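PDB 4MZD: nisin leader peptide-processing serine protease NisP from Lactococcus lactis subsp. lactis, which removes the leader peptide from the nisin precursor as a subtilisin-like serine protease and also cleaves its own C-terminal region. Local coordinates for residues A[68-71]-A[75-78]; A[158-163]-A[344-349]; A[361-366]-A[376-381]. All coordinates share one frame; numbering follows the deposited sequence.

How the contacts relate
Contacts 1 and 2 are neighbours on the same side of the chain's centre, their own centres 11 Å apart, and they touch directly. Phe-68 N lies 2.8 Å from Asn-160 O, probably a hydrogen bond, while Phe-68 CB packs against Ile-161 CG2 and Met-75 SD and CE reach the backbone of 162-163. The N-terminal segment 68-78 is thus laid along the loop that contact 2 fastens to strand 346-349. Contact 3 stands apart, with centres about 22 Å from contact 1 and 25 Å from contact 2. All three lie away from the predicted triad Asp-100, His-147 and Ser-353, although Ser-353 falls in the chain between strand 346-349 and helix 356-370.

Contact 1: A[68-71]-A[75-78]; sequences FWDY and MKYV
Trp-69 and Lys-76 meet because their first torsions turn them to one another: the indole CG is trans to its own backbone N (chi1 170°), and the lysine CG is trans to its carbonyl carbon (chi1 -67°), with the chain fully extended beyond. Lys-76 therefore runs slantwise across one face of the indole, its methylenes doing the touching. CG sits 3.5 Å above the ring plane, offset toward the rim, and comes within 3.6 Å of Trp-69 CZ2. Farther out, Lys-76 CE approaches Trp-69 NE1 at 3.9 Å. Met-75 adds a second, oblique contact to the six-membered ring, with its CB 3.8 Å from Trp-69 CZ3, before its chain bends away at chi2 and chi3. The extended lysine brings its ammonium group toward Asp-70, where NZ and OD1 are 4.0 Å apart: too far for a salt bridge, though the opposite charges probably attract. The contact joins the short 3-10 turn 69-71 to the helix that follows it, 73-79. Asn-81, just past that helix, touches both Trp-69 and Lys-76; Met-75 packs on Val-164, and Tyr-77 and Val-78 rest on Pro-311 of strand 308-311.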
ATOM      1  N   PHE A  68      22.244   3.442  -6.451  1.00 10.28           N
ATOM      2  CA  PHE A  68      21.345   4.511  -6.031  1.00 10.34           C
ATOM      3  C   PHE A  68      20.904   4.394  -4.570  1.00  9.49           C
ATOM      4  O   PHE A  68      20.010   5.114  -4.123  1.00  9.65           O
ATOM      5  CB  PHE A  68      20.140   4.587  -6.976  1.00 11.53           C
ATOM      6  CG  PHE A  68      20.507   4.918  -8.409  1.00 12.75           C
ATOM      7  CD1 PHE A  68      21.485   5.858  -8.702  1.00 15.26           C
ATOM      8  CD2 PHE A  68      19.870   4.278  -9.466  1.00 13.06           C
ATOM      9  CE1 PHE A  68      21.813   6.160 -10.025  1.00 15.71           C
ATOM     10  CE2 PHE A  68      20.191   4.581 -10.783  1.00 14.25           C
ATOM     11  CZ  PHE A  68      21.165   5.521 -11.057  1.00 15.03           C
ATOM     12  N   TRP A  69      21.545   3.511  -3.811  1.00 10.06           N
ATOM     13  CA  TRP A  69      21.249   3.395  -2.390  1.00 10.42           C
ATOM     14  C   TRP A  69      21.315   4.745  -1.678  1.00 10.54           C
ATOM     15  O   TRP A  69      20.491   5.039  -0.810  1.00 10.48           O
ATOM     16  CB  TRP A  69      22.212   2.406  -1.735  1.00 11.35           C
ATOM     17  CG  TRP A  69      22.157   2.389  -0.247  1.00 11.43           C
ATOM     18  CD1 TRP A  69      23.120   2.834   0.610  1.00 12.88           C
ATOM     19  CD2 TRP A  69      21.087   1.903   0.568  1.00 10.23           C
ATOM     20  NE1 TRP A  69      22.719   2.649   1.909  1.00 13.65           N
ATOM     21  CE2 TRP A  69      21.475   2.074   1.913  1.00 11.82           C
ATOM     22  CE3 TRP A  69      19.842   1.328   0.294  1.00  9.78           C
ATOM     23  CZ2 TRP A  69      20.664   1.697   2.980  1.00 12.36           C
ATOM     24  CZ3 TRP A  69      19.035   0.956   1.357  1.00 11.03           C
ATOM     25  CH2 TRP A  69      19.450   1.142   2.682  1.00 12.24           C
ATOM     26  N   ASP A  70      22.286   5.573  -2.048  1.00 11.85           N
ATOM     27  CA  ASP A  70      22.451   6.865  -1.387  1.00 13.87           C
ATOM     28  C   ASP A  70      21.252   7.793  -1.555  1.00 12.92           C
ATOM     29  O   ASP A  70      21.066   8.715  -0.760  1.00 14.58           O
ATOM     30  CB  ASP A  70      23.726   7.557  -1.874  1.00 18.04           C
ATOM     31  CG  ASP A  70      24.983   6.882  -1.365  1.00 23.66           C
ATOM     32  OD1 ASP A  70      24.913   6.230  -0.303  1.00 25.78           O
ATOM     33  OD2 ASP A  70      26.041   7.014  -2.018  1.00 26.18           O
ATOM     34  N   TYR A  71      20.442   7.549  -2.581  1.00 11.41           N
ATOM     35  CA  TYR A  71      19.238   8.342  -2.809  1.00 11.20           C
ATOM     36  C   TYR A  71      18.070   7.864  -1.951  1.00  9.87           C
ATOM     37  O   TYR A  71      17.037   8.525  -1.892  1.00 10.96           O
ATOM     38  CB  TYR A  71      18.810   8.265  -4.279  1.00 12.61           C
ATOM     39  CG  TYR A  71      19.744   8.930  -5.258  1.00 15.54           C
ATOM     40  CD1 TYR A  71      20.326  10.160  -4.970  1.00 18.25           C
ATOM     41  CD2 TYR A  71      20.027   8.343  -6.482  1.00 18.72           C
ATOM     42  CE1 TYR A  71      21.178  10.778  -5.866  1.00 20.11           C
ATOM     43  CE2 TYR A  71      20.879   8.946  -7.382  1.00 20.35           C
ATOM     44  CZ  TYR A  71      21.453  10.161  -7.070  1.00 20.86           C
ATOM     45  OH  TYR A  71      22.298  10.758  -7.972  1.00 22.89           O
ATOM     46  N   MET A  75      14.532   4.308   2.759  1.00  9.21           N
ATOM     47  CA  MET A  75      14.944   2.946   3.066  1.00 10.27           C
ATOM     48  C   MET A  75      15.974   2.953   4.195  1.00 10.38           C
ATOM     49  O   MET A  75      15.941   2.105   5.080  1.00 11.01           O
ATOM     50  CB  MET A  75      15.495   2.265   1.806  1.00 12.26           C
ATOM     51  CG  MET A  75      15.247   0.780   1.689  1.00 12.49           C
ATOM     52  SD  MET A  75      13.500   0.303   1.830  1.00 10.67           S
ATOM     53  CE  MET A  75      12.701   0.723   0.279  1.00 12.45           C
ATOM     54  N   LYS A  76      16.886   3.920   4.175  1.00 10.44           N
ATOM     55  CA  LYS A  76      17.836   4.051   5.276  1.00 11.07           C
ATOM     56  C   LYS A  76      17.086   4.223   6.596  1.00 10.80           C
ATOM     57  O   LYS A  76      17.488   3.690   7.633  1.00 11.50           O
ATOM     58  CB  LYS A  76      18.771   5.241   5.056  1.00 12.13           C
ATOM     59  CG  LYS A  76      19.718   5.098   3.885  1.00 13.24           C
ATOM     60  CD  LYS A  76      20.593   6.335   3.787  1.00 15.52           C
ATOM     61  CE  LYS A  76      21.472   6.324   2.553  1.00 17.19           C
ATOM     62  NZ  LYS A  76      22.382   7.502   2.587  1.00 19.23           N
ATOM     63  N   TYR A  77      15.993   4.974   6.553  1.00 10.15           N
ATOM     64  CA  TYR A  77      15.234   5.276   7.759  1.00 10.88           C
ATOM     65  C   TYR A  77      14.711   4.006   8.449  1.00 11.21           C
ATOM     66  O   TYR A  77      14.802   3.862   9.667  1.00 14.08           O
ATOM     67  CB  TYR A  77      14.078   6.219   7.422  1.00 11.74           C
ATOM     68  CG  TYR A  77      13.359   6.763   8.629  1.00 13.63           C
ATOM     69  CD1 TYR A  77      13.712   7.988   9.174  1.00 15.59           C
ATOM     70  CD2 TYR A  77      12.319   6.056   9.220  1.00 14.55           C
ATOM     71  CE1 TYR A  77      13.048   8.490  10.280  1.00 16.88           C
ATOM     72  CE2 TYR A  77      11.656   6.545  10.319  1.00 15.73           C
ATOM     73  CZ  TYR A  77      12.024   7.765  10.847  1.00 16.53           C
ATOM     74  OH  TYR A  77      11.358   8.248  11.950  1.00 18.75           O
ATOM     75  N   VAL A  78      14.163   3.080   7.675  1.00 10.28           N
ATOM     76  CA  VAL A  78      13.546   1.893   8.274  1.00 10.29           C
ATOM     77  C   VAL A  78      14.490   0.703   8.475  1.00  9.65           C
ATOM     78  O   VAL A  78      14.146  -0.240   9.198  1.00 10.05           O
ATOM     79  CB  VAL A  78      12.287   1.425   7.500  1.00 10.43           C
ATOM     80  CG1 VAL A  78      11.222   2.509   7.515  1.00 11.44           C
ATOM     81  CG2 VAL A  78      12.631   1.023   6.072  1.00 10.92           C
TER

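Contact 2: A[158-163]-A[344-349]; sequences NGNILG and GWYQYV
A single tyrosine, Tyr-346, ties two parts of the subtilisin-like domain together by a mixed polar and apolar contact with Asn-160 and Ile-161. It stands at the start of strand 346-349, which pairs antiparallel with 337-340, and reaches segment 158-163, in the loop between helix 147-156 and strand 169-174. With CG trans to the carbonyl carbon (chi1 -52°), the ring is carried out to the loop, where its hydroxyl end and CE1 side do the touching. Asn-160 crosses it at about a right angle, amide and ring planes 69° apart, and donates from ND2 to Tyr-346 OH over 2.9 Å. The phenol oxygen lies close to the amide plane, and the N-H...O angle is 154°. Ile-161 runs alongside the ring, pointing the other way, its CG2 4.0 Å from Tyr-346 CE1. Phe-338 of the partner strand lies nearly parallel to the tyrosine ring, and Ile-161 touches this phenylalanine too. The phenol oxygen is also hydrogen-bonded to Asp-109 OD2, while Asp-109 OD1 binds Asn-160 N. Since Asn-160 ND2 donates to the phenol, the hydroxyl probably gives its own proton to the carboxylate; the two bonds anchor the oxygen, while Ile-161 and Phe-338 probably limit the ring's turning.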
ATOM      1  N   ASN A 158      16.213  -5.446  -5.819  1.00  7.81           N
ATOM      2  CA  ASN A 158      17.480  -6.040  -5.448  1.00  8.59           C
ATOM      3  C   ASN A 158      18.531  -5.746  -6.497  1.00  8.58           C
ATOM      4  O   ASN A 158      18.987  -6.635  -7.208  1.00 10.34           O
ATOM      5  CB  ASN A 158      17.304  -7.543  -5.258  1.00  9.56           C
ATOM      6  CG  ASN A 158      18.498  -8.186  -4.592  1.00 10.61           C
ATOM      7  OD1 ASN A 158      19.357  -7.499  -4.042  1.00 11.47           O
ATOM      8  ND2 ASN A 158      18.546  -9.513  -4.615  1.00 11.93           N
ATOM      9  N   GLY A 159      18.923  -4.490  -6.601  1.00  9.09           N
ATOM     10  CA  GLY A 159      19.874  -4.118  -7.626  1.00  9.73           C
ATOM     11  C   GLY A 159      20.359  -2.703  -7.424  1.00  9.83           C
ATOM     12  O   GLY A 159      21.031  -2.396  -6.440  1.00 11.04           O
ATOM     13  N   ASN A 160      20.010  -1.826  -8.354  1.00  9.18           N
ATOM     14  CA  ASN A 160      20.480  -0.450  -8.280  1.00  9.22           C
ATOM     15  C   ASN A 160      19.838   0.321  -7.129  1.00  9.33           C
ATOM     16  O   ASN A 160      20.432   1.271  -6.601  1.00  9.75           O
ATOM     17  CB  ASN A 160      20.274   0.236  -9.626  1.00  9.83           C
ATOM     18  CG  ASN A 160      20.863  -0.567 -10.771  1.00 10.54           C
ATOM     19  OD1 ASN A 160      21.978  -1.079 -10.673  1.00 11.37           O
ATOM     20  ND2 ASN A 160      20.116  -0.692 -11.857  1.00 11.25           N
ATOM     21  N   ILE A 161      18.623  -0.085  -6.758  1.00  9.07           N
ATOM     22  CA  ILE A 161      18.039   0.285  -5.473  1.00  9.03           C
ATOM     23  C   ILE A 161      17.686  -0.992  -4.730  1.00  8.08           C
ATOM     24  O   ILE A 161      17.663  -2.085  -5.315  1.00  8.52           O
ATOM     25  CB  ILE A 161      16.783   1.187  -5.595  1.00  9.48           C
ATOM     26  CG1 ILE A 161      15.601   0.431  -6.196  1.00 10.74           C
ATOM     27  CG2 ILE A 161      17.093   2.450  -6.371  1.00 11.29           C
ATOM     28  CD1 ILE A 161      14.293   1.145  -6.015  1.00 12.88           C
ATOM     29  N   LEU A 162      17.417  -0.840  -3.438  1.00  7.89           N
ATOM     30  CA  LEU A 162      17.033  -1.954  -2.577  1.00  8.13           C
ATOM     31  C   LEU A 162      15.661  -1.708  -1.969  1.00  8.02           C
ATOM     32  O   LEU A 162      15.358  -0.604  -1.493  1.00  8.68           O
ATOM     33  CB  LEU A 162      18.037  -2.122  -1.437  1.00  9.24           C
ATOM     34  CG  LEU A 162      19.430  -2.549  -1.891  1.00 10.07           C
ATOM     35  CD1 LEU A 162      20.407  -2.494  -0.730  1.00 11.70           C
ATOM     36  CD2 LEU A 162      19.414  -3.933  -2.520  1.00  9.98           C
ATOM     37  N   GLY A 163      14.832  -2.743  -1.973  1.00  7.41           N
ATOM     38  CA  GLY A 163      13.592  -2.733  -1.224  1.00  7.36           C
ATOM     39  C   GLY A 163      13.836  -3.087   0.231  1.00  6.92           C
ATOM     40  O   GLY A 163      14.988  -3.260   0.650  1.00  8.01           O
ATOM     41  N   GLY A 344      11.460   0.818 -16.935  1.00 10.65           N
ATOM     42  CA  GLY A 344      12.666   0.027 -16.772  1.00 11.17           C
ATOM     43  C   GLY A 344      13.704   0.740 -15.926  1.00 10.51           C
ATOM     44  O   GLY A 344      14.762   0.180 -15.636  1.00 10.90           O
ATOM     45  N   TRP A 345      13.390   1.966 -15.508  1.00 10.50           N
ATOM     46  CA  TRP A 345      14.323   2.778 -14.737  1.00 10.05           C
ATOM     47  C   TRP A 345      13.663   3.220 -13.424  1.00  9.17           C
ATOM     48  O   TRP A 345      13.067   2.382 -12.745  1.00  8.99           O
ATOM     49  CB  TRP A 345      14.853   3.932 -15.595  1.00 11.93           C
ATOM     50  CG  TRP A 345      15.451   3.409 -16.887  1.00 14.45           C
ATOM     51  CD1 TRP A 345      14.912   3.489 -18.142  1.00 16.91           C
ATOM     52  CD2 TRP A 345      16.678   2.684 -17.027  1.00 15.57           C
ATOM     53  NE1 TRP A 345      15.743   2.878 -19.053  1.00 18.01           N
ATOM     54  CE2 TRP A 345      16.831   2.375 -18.393  1.00 16.86           C
ATOM     55  CE3 TRP A 345      17.665   2.275 -16.129  1.00 16.72           C
ATOM     56  CZ2 TRP A 345      17.934   1.677 -18.881  1.00 17.54           C
ATOM     57  CZ3 TRP A 345      18.757   1.582 -16.616  1.00 17.36           C
ATOM     58  CH2 TRP A 345      18.881   1.288 -17.977  1.00 17.76           C
ATOM     59  N   TYR A 346      13.747   4.504 -13.079  1.00  9.08           N
ATOM     60  CA  TYR A 346      13.390   4.973 -11.738  1.00  9.13           C
ATOM     61  C   TYR A 346      12.611   6.269 -11.792  1.00  9.39           C
ATOM     62  O   TYR A 346      12.633   6.979 -12.794  1.00 11.56           O
ATOM     63  CB  TYR A 346      14.656   5.134 -10.878  1.00 10.16           C
ATOM     64  CG  TYR A 346      15.454   3.864 -10.927  1.00 10.12           C
ATOM     65  CD1 TYR A 346      15.186   2.831 -10.044  1.00 10.17           C
ATOM     66  CD2 TYR A 346      16.412   3.653 -11.912  1.00 11.25           C
ATOM     67  CE1 TYR A 346      15.865   1.634 -10.114  1.00  9.91           C
ATOM     68  CE2 TYR A 346      17.092   2.455 -11.996  1.00 11.17           C
ATOM     69  CZ  TYR A 346      16.809   1.442 -11.100  1.00 10.85           C
ATOM     70  OH  TYR A 346      17.477   0.242 -11.189  1.00 11.59           O
ATOM     71  N   GLN A 347      11.937   6.580 -10.693  1.00  9.18           N
ATOM     72  CA  GLN A 347      11.183   7.813 -10.580  1.00 11.55           C
ATOM     73  C   GLN A 347      11.056   8.189  -9.114  1.00  9.38           C
ATOM     74  O   GLN A 347      11.014   7.318  -8.246  1.00  9.70           O
ATOM     75  CB  GLN A 347       9.789   7.605 -11.178  1.00 16.47           C
ATOM     76  CG  GLN A 347       8.875   8.803 -11.123  1.00 19.55           C
ATOM     77  CD  GLN A 347       7.631   8.600 -11.956  1.00 22.29           C
ATOM     78  OE1 GLN A 347       7.659   7.909 -12.975  1.00 24.07           O
ATOM     79  NE2 GLN A 347       6.528   9.195 -11.524  1.00 23.54           N
ATOM     80  N   TYR A 348      10.978   9.490  -8.850  1.00  8.90           N
ATOM     81  CA  TYR A 348      10.605   9.998  -7.537  1.00  8.30           C
ATOM     82  C   TYR A 348       9.097  10.018  -7.381  1.00  8.55           C
ATOM     83  O   TYR A 348       8.385  10.523  -8.251  1.00  9.90           O
ATOM     84  CB  TYR A 348      11.173  11.406  -7.328  1.00  9.00           C
ATOM     85  CG  TYR A 348      12.628  11.365  -6.931  1.00  8.97           C
ATOM     86  CD1 TYR A 348      12.983  11.182  -5.601  1.00  9.70           C
ATOM     87  CD2 TYR A 348      13.647  11.469  -7.879  1.00  9.52           C
ATOM     88  CE1 TYR A 348      14.303  11.113  -5.211  1.00 10.12           C
ATOM     89  CE2 TYR A 348      14.982  11.409  -7.494  1.00 10.15           C
ATOM     90  CZ  TYR A 348      15.302  11.225  -6.161  1.00  9.96           C
ATOM     91  OH  TYR A 348      16.631  11.145  -5.796  1.00 11.29           O
ATOM     92  N   VAL A 349       8.628   9.478  -6.259  1.00  8.15           N
ATOM     93  CA  VAL A 349       7.204   9.338  -5.975  1.00  8.15           C
ATOM     94  C   VAL A 349       6.925   9.742  -4.528  1.00  7.53           C
ATOM     95  O   VAL A 349       7.843   9.947  -3.734  1.00  7.80           O
ATOM     96  CB  VAL A 349       6.744   7.872  -6.187  1.00  8.70           C
ATOM     97  CG1 VAL A 349       6.990   7.437  -7.625  1.00  9.78           C
ATOM     98  CG2 VAL A 349       7.444   6.938  -5.207  1.00  9.08           C
TER

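Contact 3: A[361-366]-A[376-381]; sequences GALALV and NQLKRF
Leu-378 points from helix 375-384 at helix 356-370 and meets Leu-363 and Val-366 there, one methyl serving both. Its CG is trans to the backbone N (chi1 -175°), which carries CD1 to 3.7 Å from Val-366 CG1 and 3.9 Å from Leu-363 CD2. Leu-363 comes in at a slant: its CB leaves the helix to one side, but CD2 swings over to approach Leu-378 CG at 3.8 Å. One turn beyond Leu-378, Phe-381 also crosses Val-366 obliquely, and the valine turns CG1 to the ring, 3.5 Å from Phe-381 CE2. CG1 thus touches both the ring and the Leu-378 methyl. In the subtilisin fold, helix 356-370 is the long helix that follows the serine of the triad, here the predicted Ser-353. The N-to-C directions of segments 361-366 and 376-381 lie 117° apart, their axes 11.0 Å from each other at closest. Leu-363 also touches Val-243 and Ile-286 of the central sheet, and Leu-378 touches Ile-241; Leu-400 of helix 397-402 packs on both Val-366 and Phe-381. Within the shorter helix, Arg-380 NE donates to Asn-376 OD1 in the guanidinium plane at 2.9 Å, nearly straight at 169°.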
ATOM      1  N   GLY A 361       6.759  -5.915   3.219  1.00  7.13           N
ATOM      2  CA  GLY A 361       7.995  -6.659   3.075  1.00  7.35           C
ATOM      3  C   GLY A 361       8.603  -7.021   4.419  1.00  7.49           C
ATOM      4  O   GLY A 361       9.122  -8.122   4.597  1.00  8.25           O
ATOM      5  N   ALA A 362       8.570  -6.085   5.363  1.00  7.50           N
ATOM      6  CA  ALA A 362       9.099  -6.334   6.698  1.00  8.34           C
ATOM      7  C   ALA A 362       8.333  -7.463   7.384  1.00  8.06           C
ATOM      8  O   ALA A 362       8.928  -8.341   8.017  1.00  8.94           O
ATOM      9  CB  ALA A 362       9.038  -5.068   7.522  1.00  9.67           C
ATOM     10  N   LEU A 363       7.007  -7.437   7.270  1.00  8.39           N
ATOM     11  CA  LEU A 363       6.189  -8.497   7.846  1.00  9.13           C
ATOM     12  C   LEU A 363       6.506  -9.841   7.224  1.00  8.59           C
ATOM     13  O   LEU A 363       6.538 -10.853   7.921  1.00  9.96           O
ATOM     14  CB  LEU A 363       4.711  -8.188   7.666  1.00 10.08           C
ATOM     15  CG  LEU A 363       4.119  -7.158   8.613  1.00 12.13           C
ATOM     16  CD1 LEU A 363       2.745  -6.784   8.100  1.00 13.54           C
ATOM     17  CD2 LEU A 363       4.048  -7.710  10.035  1.00 13.86           C
ATOM     18  N   ALA A 364       6.733  -9.855   5.916  1.00  8.70           N
ATOM     19  CA  ALA A 364       7.070 -11.098   5.238  1.00  8.86           C
ATOM     20  C   ALA A 364       8.398 -11.657   5.763  1.00  8.33           C
ATOM     21  O   ALA A 364       8.528 -12.865   5.956  1.00  9.54           O
ATOM     22  CB  ALA A 364       7.104 -10.892   3.735  1.00  9.90           C
ATOM     23  N   LEU A 365       9.379 -10.790   6.016  1.00  8.85           N
ATOM     24  CA  LEU A 365      10.642 -11.240   6.614  1.00  9.55           C
ATOM     25  C   LEU A 365      10.398 -11.944   7.950  1.00 10.22           C
ATOM     26  O   LEU A 365      10.976 -12.993   8.214  1.00 11.12           O
ATOM     27  CB  LEU A 365      11.607 -10.066   6.812  1.00  9.75           C
ATOM     28  CG  LEU A 365      12.190  -9.406   5.557  1.00 10.42           C
ATOM     29  CD1 LEU A 365      12.920  -8.126   5.917  1.00 10.95           C
ATOM     30  CD2 LEU A 365      13.110 -10.351   4.793  1.00 11.87           C
ATOM     31  N   VAL A 366       9.533 -11.355   8.780  1.00 10.89           N
ATOM     32  CA  VAL A 366       9.170 -11.897  10.090  1.00 12.63           C
ATOM     33  C   VAL A 366       8.466 -13.240   9.985  1.00 11.28           C
ATOM     34  O   VAL A 366       8.753 -14.178  10.735  1.00 12.24           O
ATOM     35  CB  VAL A 366       8.212 -10.919  10.840  1.00 16.29           C
ATOM     36  CG1 VAL A 366       7.611 -11.583  12.078  1.00 17.14           C
ATOM     37  CG2 VAL A 366       8.928  -9.639  11.194  1.00 17.46           C
ATOM     38  N   ASN A 376      -3.101 -13.198  13.332  1.00 21.77           N
ATOM     39  CA  ASN A 376      -3.451 -12.458  14.540  1.00 22.35           C
ATOM     40  C   ASN A 376      -2.208 -12.207  15.393  1.00 21.01           C
ATOM     41  O   ASN A 376      -1.966 -11.096  15.871  1.00 20.89           O
ATOM     42  CB  ASN A 376      -4.506 -13.220  15.343  1.00 24.63           C
ATOM     43  CG  ASN A 376      -5.038 -12.418  16.510  1.00 26.83           C
ATOM     44  OD1 ASN A 376      -4.385 -12.296  17.546  1.00 27.39           O
ATOM     45  ND2 ASN A 376      -6.238 -11.869  16.350  1.00 27.96           N
ATOM     46  N   GLN A 377      -1.418 -13.255  15.567  1.00 19.28           N
ATOM     47  CA  GLN A 377      -0.157 -13.174  16.288  1.00 19.64           C
ATOM     48  C   GLN A 377       0.792 -12.196  15.584  1.00 18.47           C
ATOM     49  O   GLN A 377       1.497 -11.409  16.222  1.00 18.93           O
ATOM     50  CB  GLN A 377       0.451 -14.579  16.359  1.00 21.25           C
ATOM     51  CG  GLN A 377       1.752 -14.703  17.129  1.00 22.82           C
ATOM     52  CD  GLN A 377       2.362 -16.089  16.979  1.00 24.22           C
ATOM     53  OE1 GLN A 377       2.073 -16.804  16.014  1.00 24.92           O
ATOM     54  NE2 GLN A 377       3.204 -16.478  17.930  1.00 25.27           N
ATOM     55  N   LEU A 378       0.782 -12.232  14.257  1.00 17.77           N
ATOM     56  CA  LEU A 378       1.672 -11.408  13.457  1.00 17.16           C
ATOM     57  C   LEU A 378       1.453  -9.903  13.666  1.00 17.21           C
ATOM     58  O   LEU A 378       2.415  -9.153  13.867  1.00 17.00           O
ATOM     59  CB  LEU A 378       1.530 -11.786  11.982  1.00 16.40           C
ATOM     60  CG  LEU A 378       2.484 -11.082  11.019  1.00 15.68           C
ATOM     61  CD1 LEU A 378       3.936 -11.367  11.371  1.00 15.81           C
ATOM     62  CD2 LEU A 378       2.180 -11.504   9.593  1.00 15.54           C
ATOM     63  N   LYS A 379       0.197  -9.457  13.622  1.00 17.61           N
ATOM     64  CA  LYS A 379      -0.093  -8.038  13.833  1.00 18.20           C
ATOM     65  C   LYS A 379       0.310  -7.589  15.241  1.00 19.20           C
ATOM     66  O   LYS A 379       0.903  -6.523  15.412  1.00 19.09           O
ATOM     67  CB  LYS A 379      -1.563  -7.696  13.553  1.00 19.40           C
ATOM     68  CG  LYS A 379      -1.887  -6.211  13.715  1.00 19.83           C
ATOM     69  CD  LYS A 379      -3.296  -5.851  13.241  1.00 19.93           C
ATOM     70  CE  LYS A 379      -3.619  -4.396  13.583  1.00 20.25           C
ATOM     71  NZ  LYS A 379      -4.977  -3.948  13.162  1.00 19.90           N
ATOM     72  N   ARG A 380      -0.008  -8.403  16.244  1.00 19.59           N
ATOM     73  CA  ARG A 380       0.388  -8.099  17.617  1.00 20.27           C
ATOM     74  C   ARG A 380       1.902  -7.943  17.712  1.00 18.82           C
ATOM     75  O   ARG A 380       2.411  -7.023  18.357  1.00 19.15           O
ATOM     76  CB  ARG A 380      -0.099  -9.187  18.586  1.00 21.86           C
ATOM     77  CG  ARG A 380      -1.609  -9.190  18.826  1.00 23.76           C
ATOM     78  CD  ARG A 380      -2.033 -10.203  19.890  1.00 25.84           C
ATOM     79  NE  ARG A 380      -2.200 -11.550  19.348  1.00 27.57           N
ATOM     80  CZ  ARG A 380      -1.456 -12.596  19.695  1.00 29.06           C
ATOM     81  NH1 ARG A 380      -1.682 -13.784  19.147  1.00 29.65           N
ATOM     82  NH2 ARG A 380      -0.489 -12.458  20.592  1.00 29.66           N
ATOM     83  N   PHE A 381       2.624  -8.846  17.061  1.00 17.68           N
ATOM     84  CA  PHE A 381       4.077  -8.818  17.094  1.00 16.61           C
ATOM     85  C   PHE A 381       4.622  -7.533  16.470  1.00 14.90           C
ATOM     86  O   PHE A 381       5.532  -6.906  17.008  1.00 15.02           O
ATOM     87  CB  PHE A 381       4.640 -10.056  16.396  1.00 16.67           C
ATOM     88  CG  PHE A 381       6.135 -10.105  16.354  1.00 16.65           C
ATOM     89  CD1 PHE A 381       6.869 -10.424  17.482  1.00 16.85           C
ATOM     90  CD2 PHE A 381       6.811  -9.834  15.182  1.00 17.24           C
ATOM     91  CE1 PHE A 381       8.250 -10.474  17.434  1.00 17.11           C
ATOM     92  CE2 PHE A 381       8.192  -9.882  15.129  1.00 17.62           C
ATOM     93  CZ  PHE A 381       8.911 -10.202  16.255  1.00 17.53           C
TER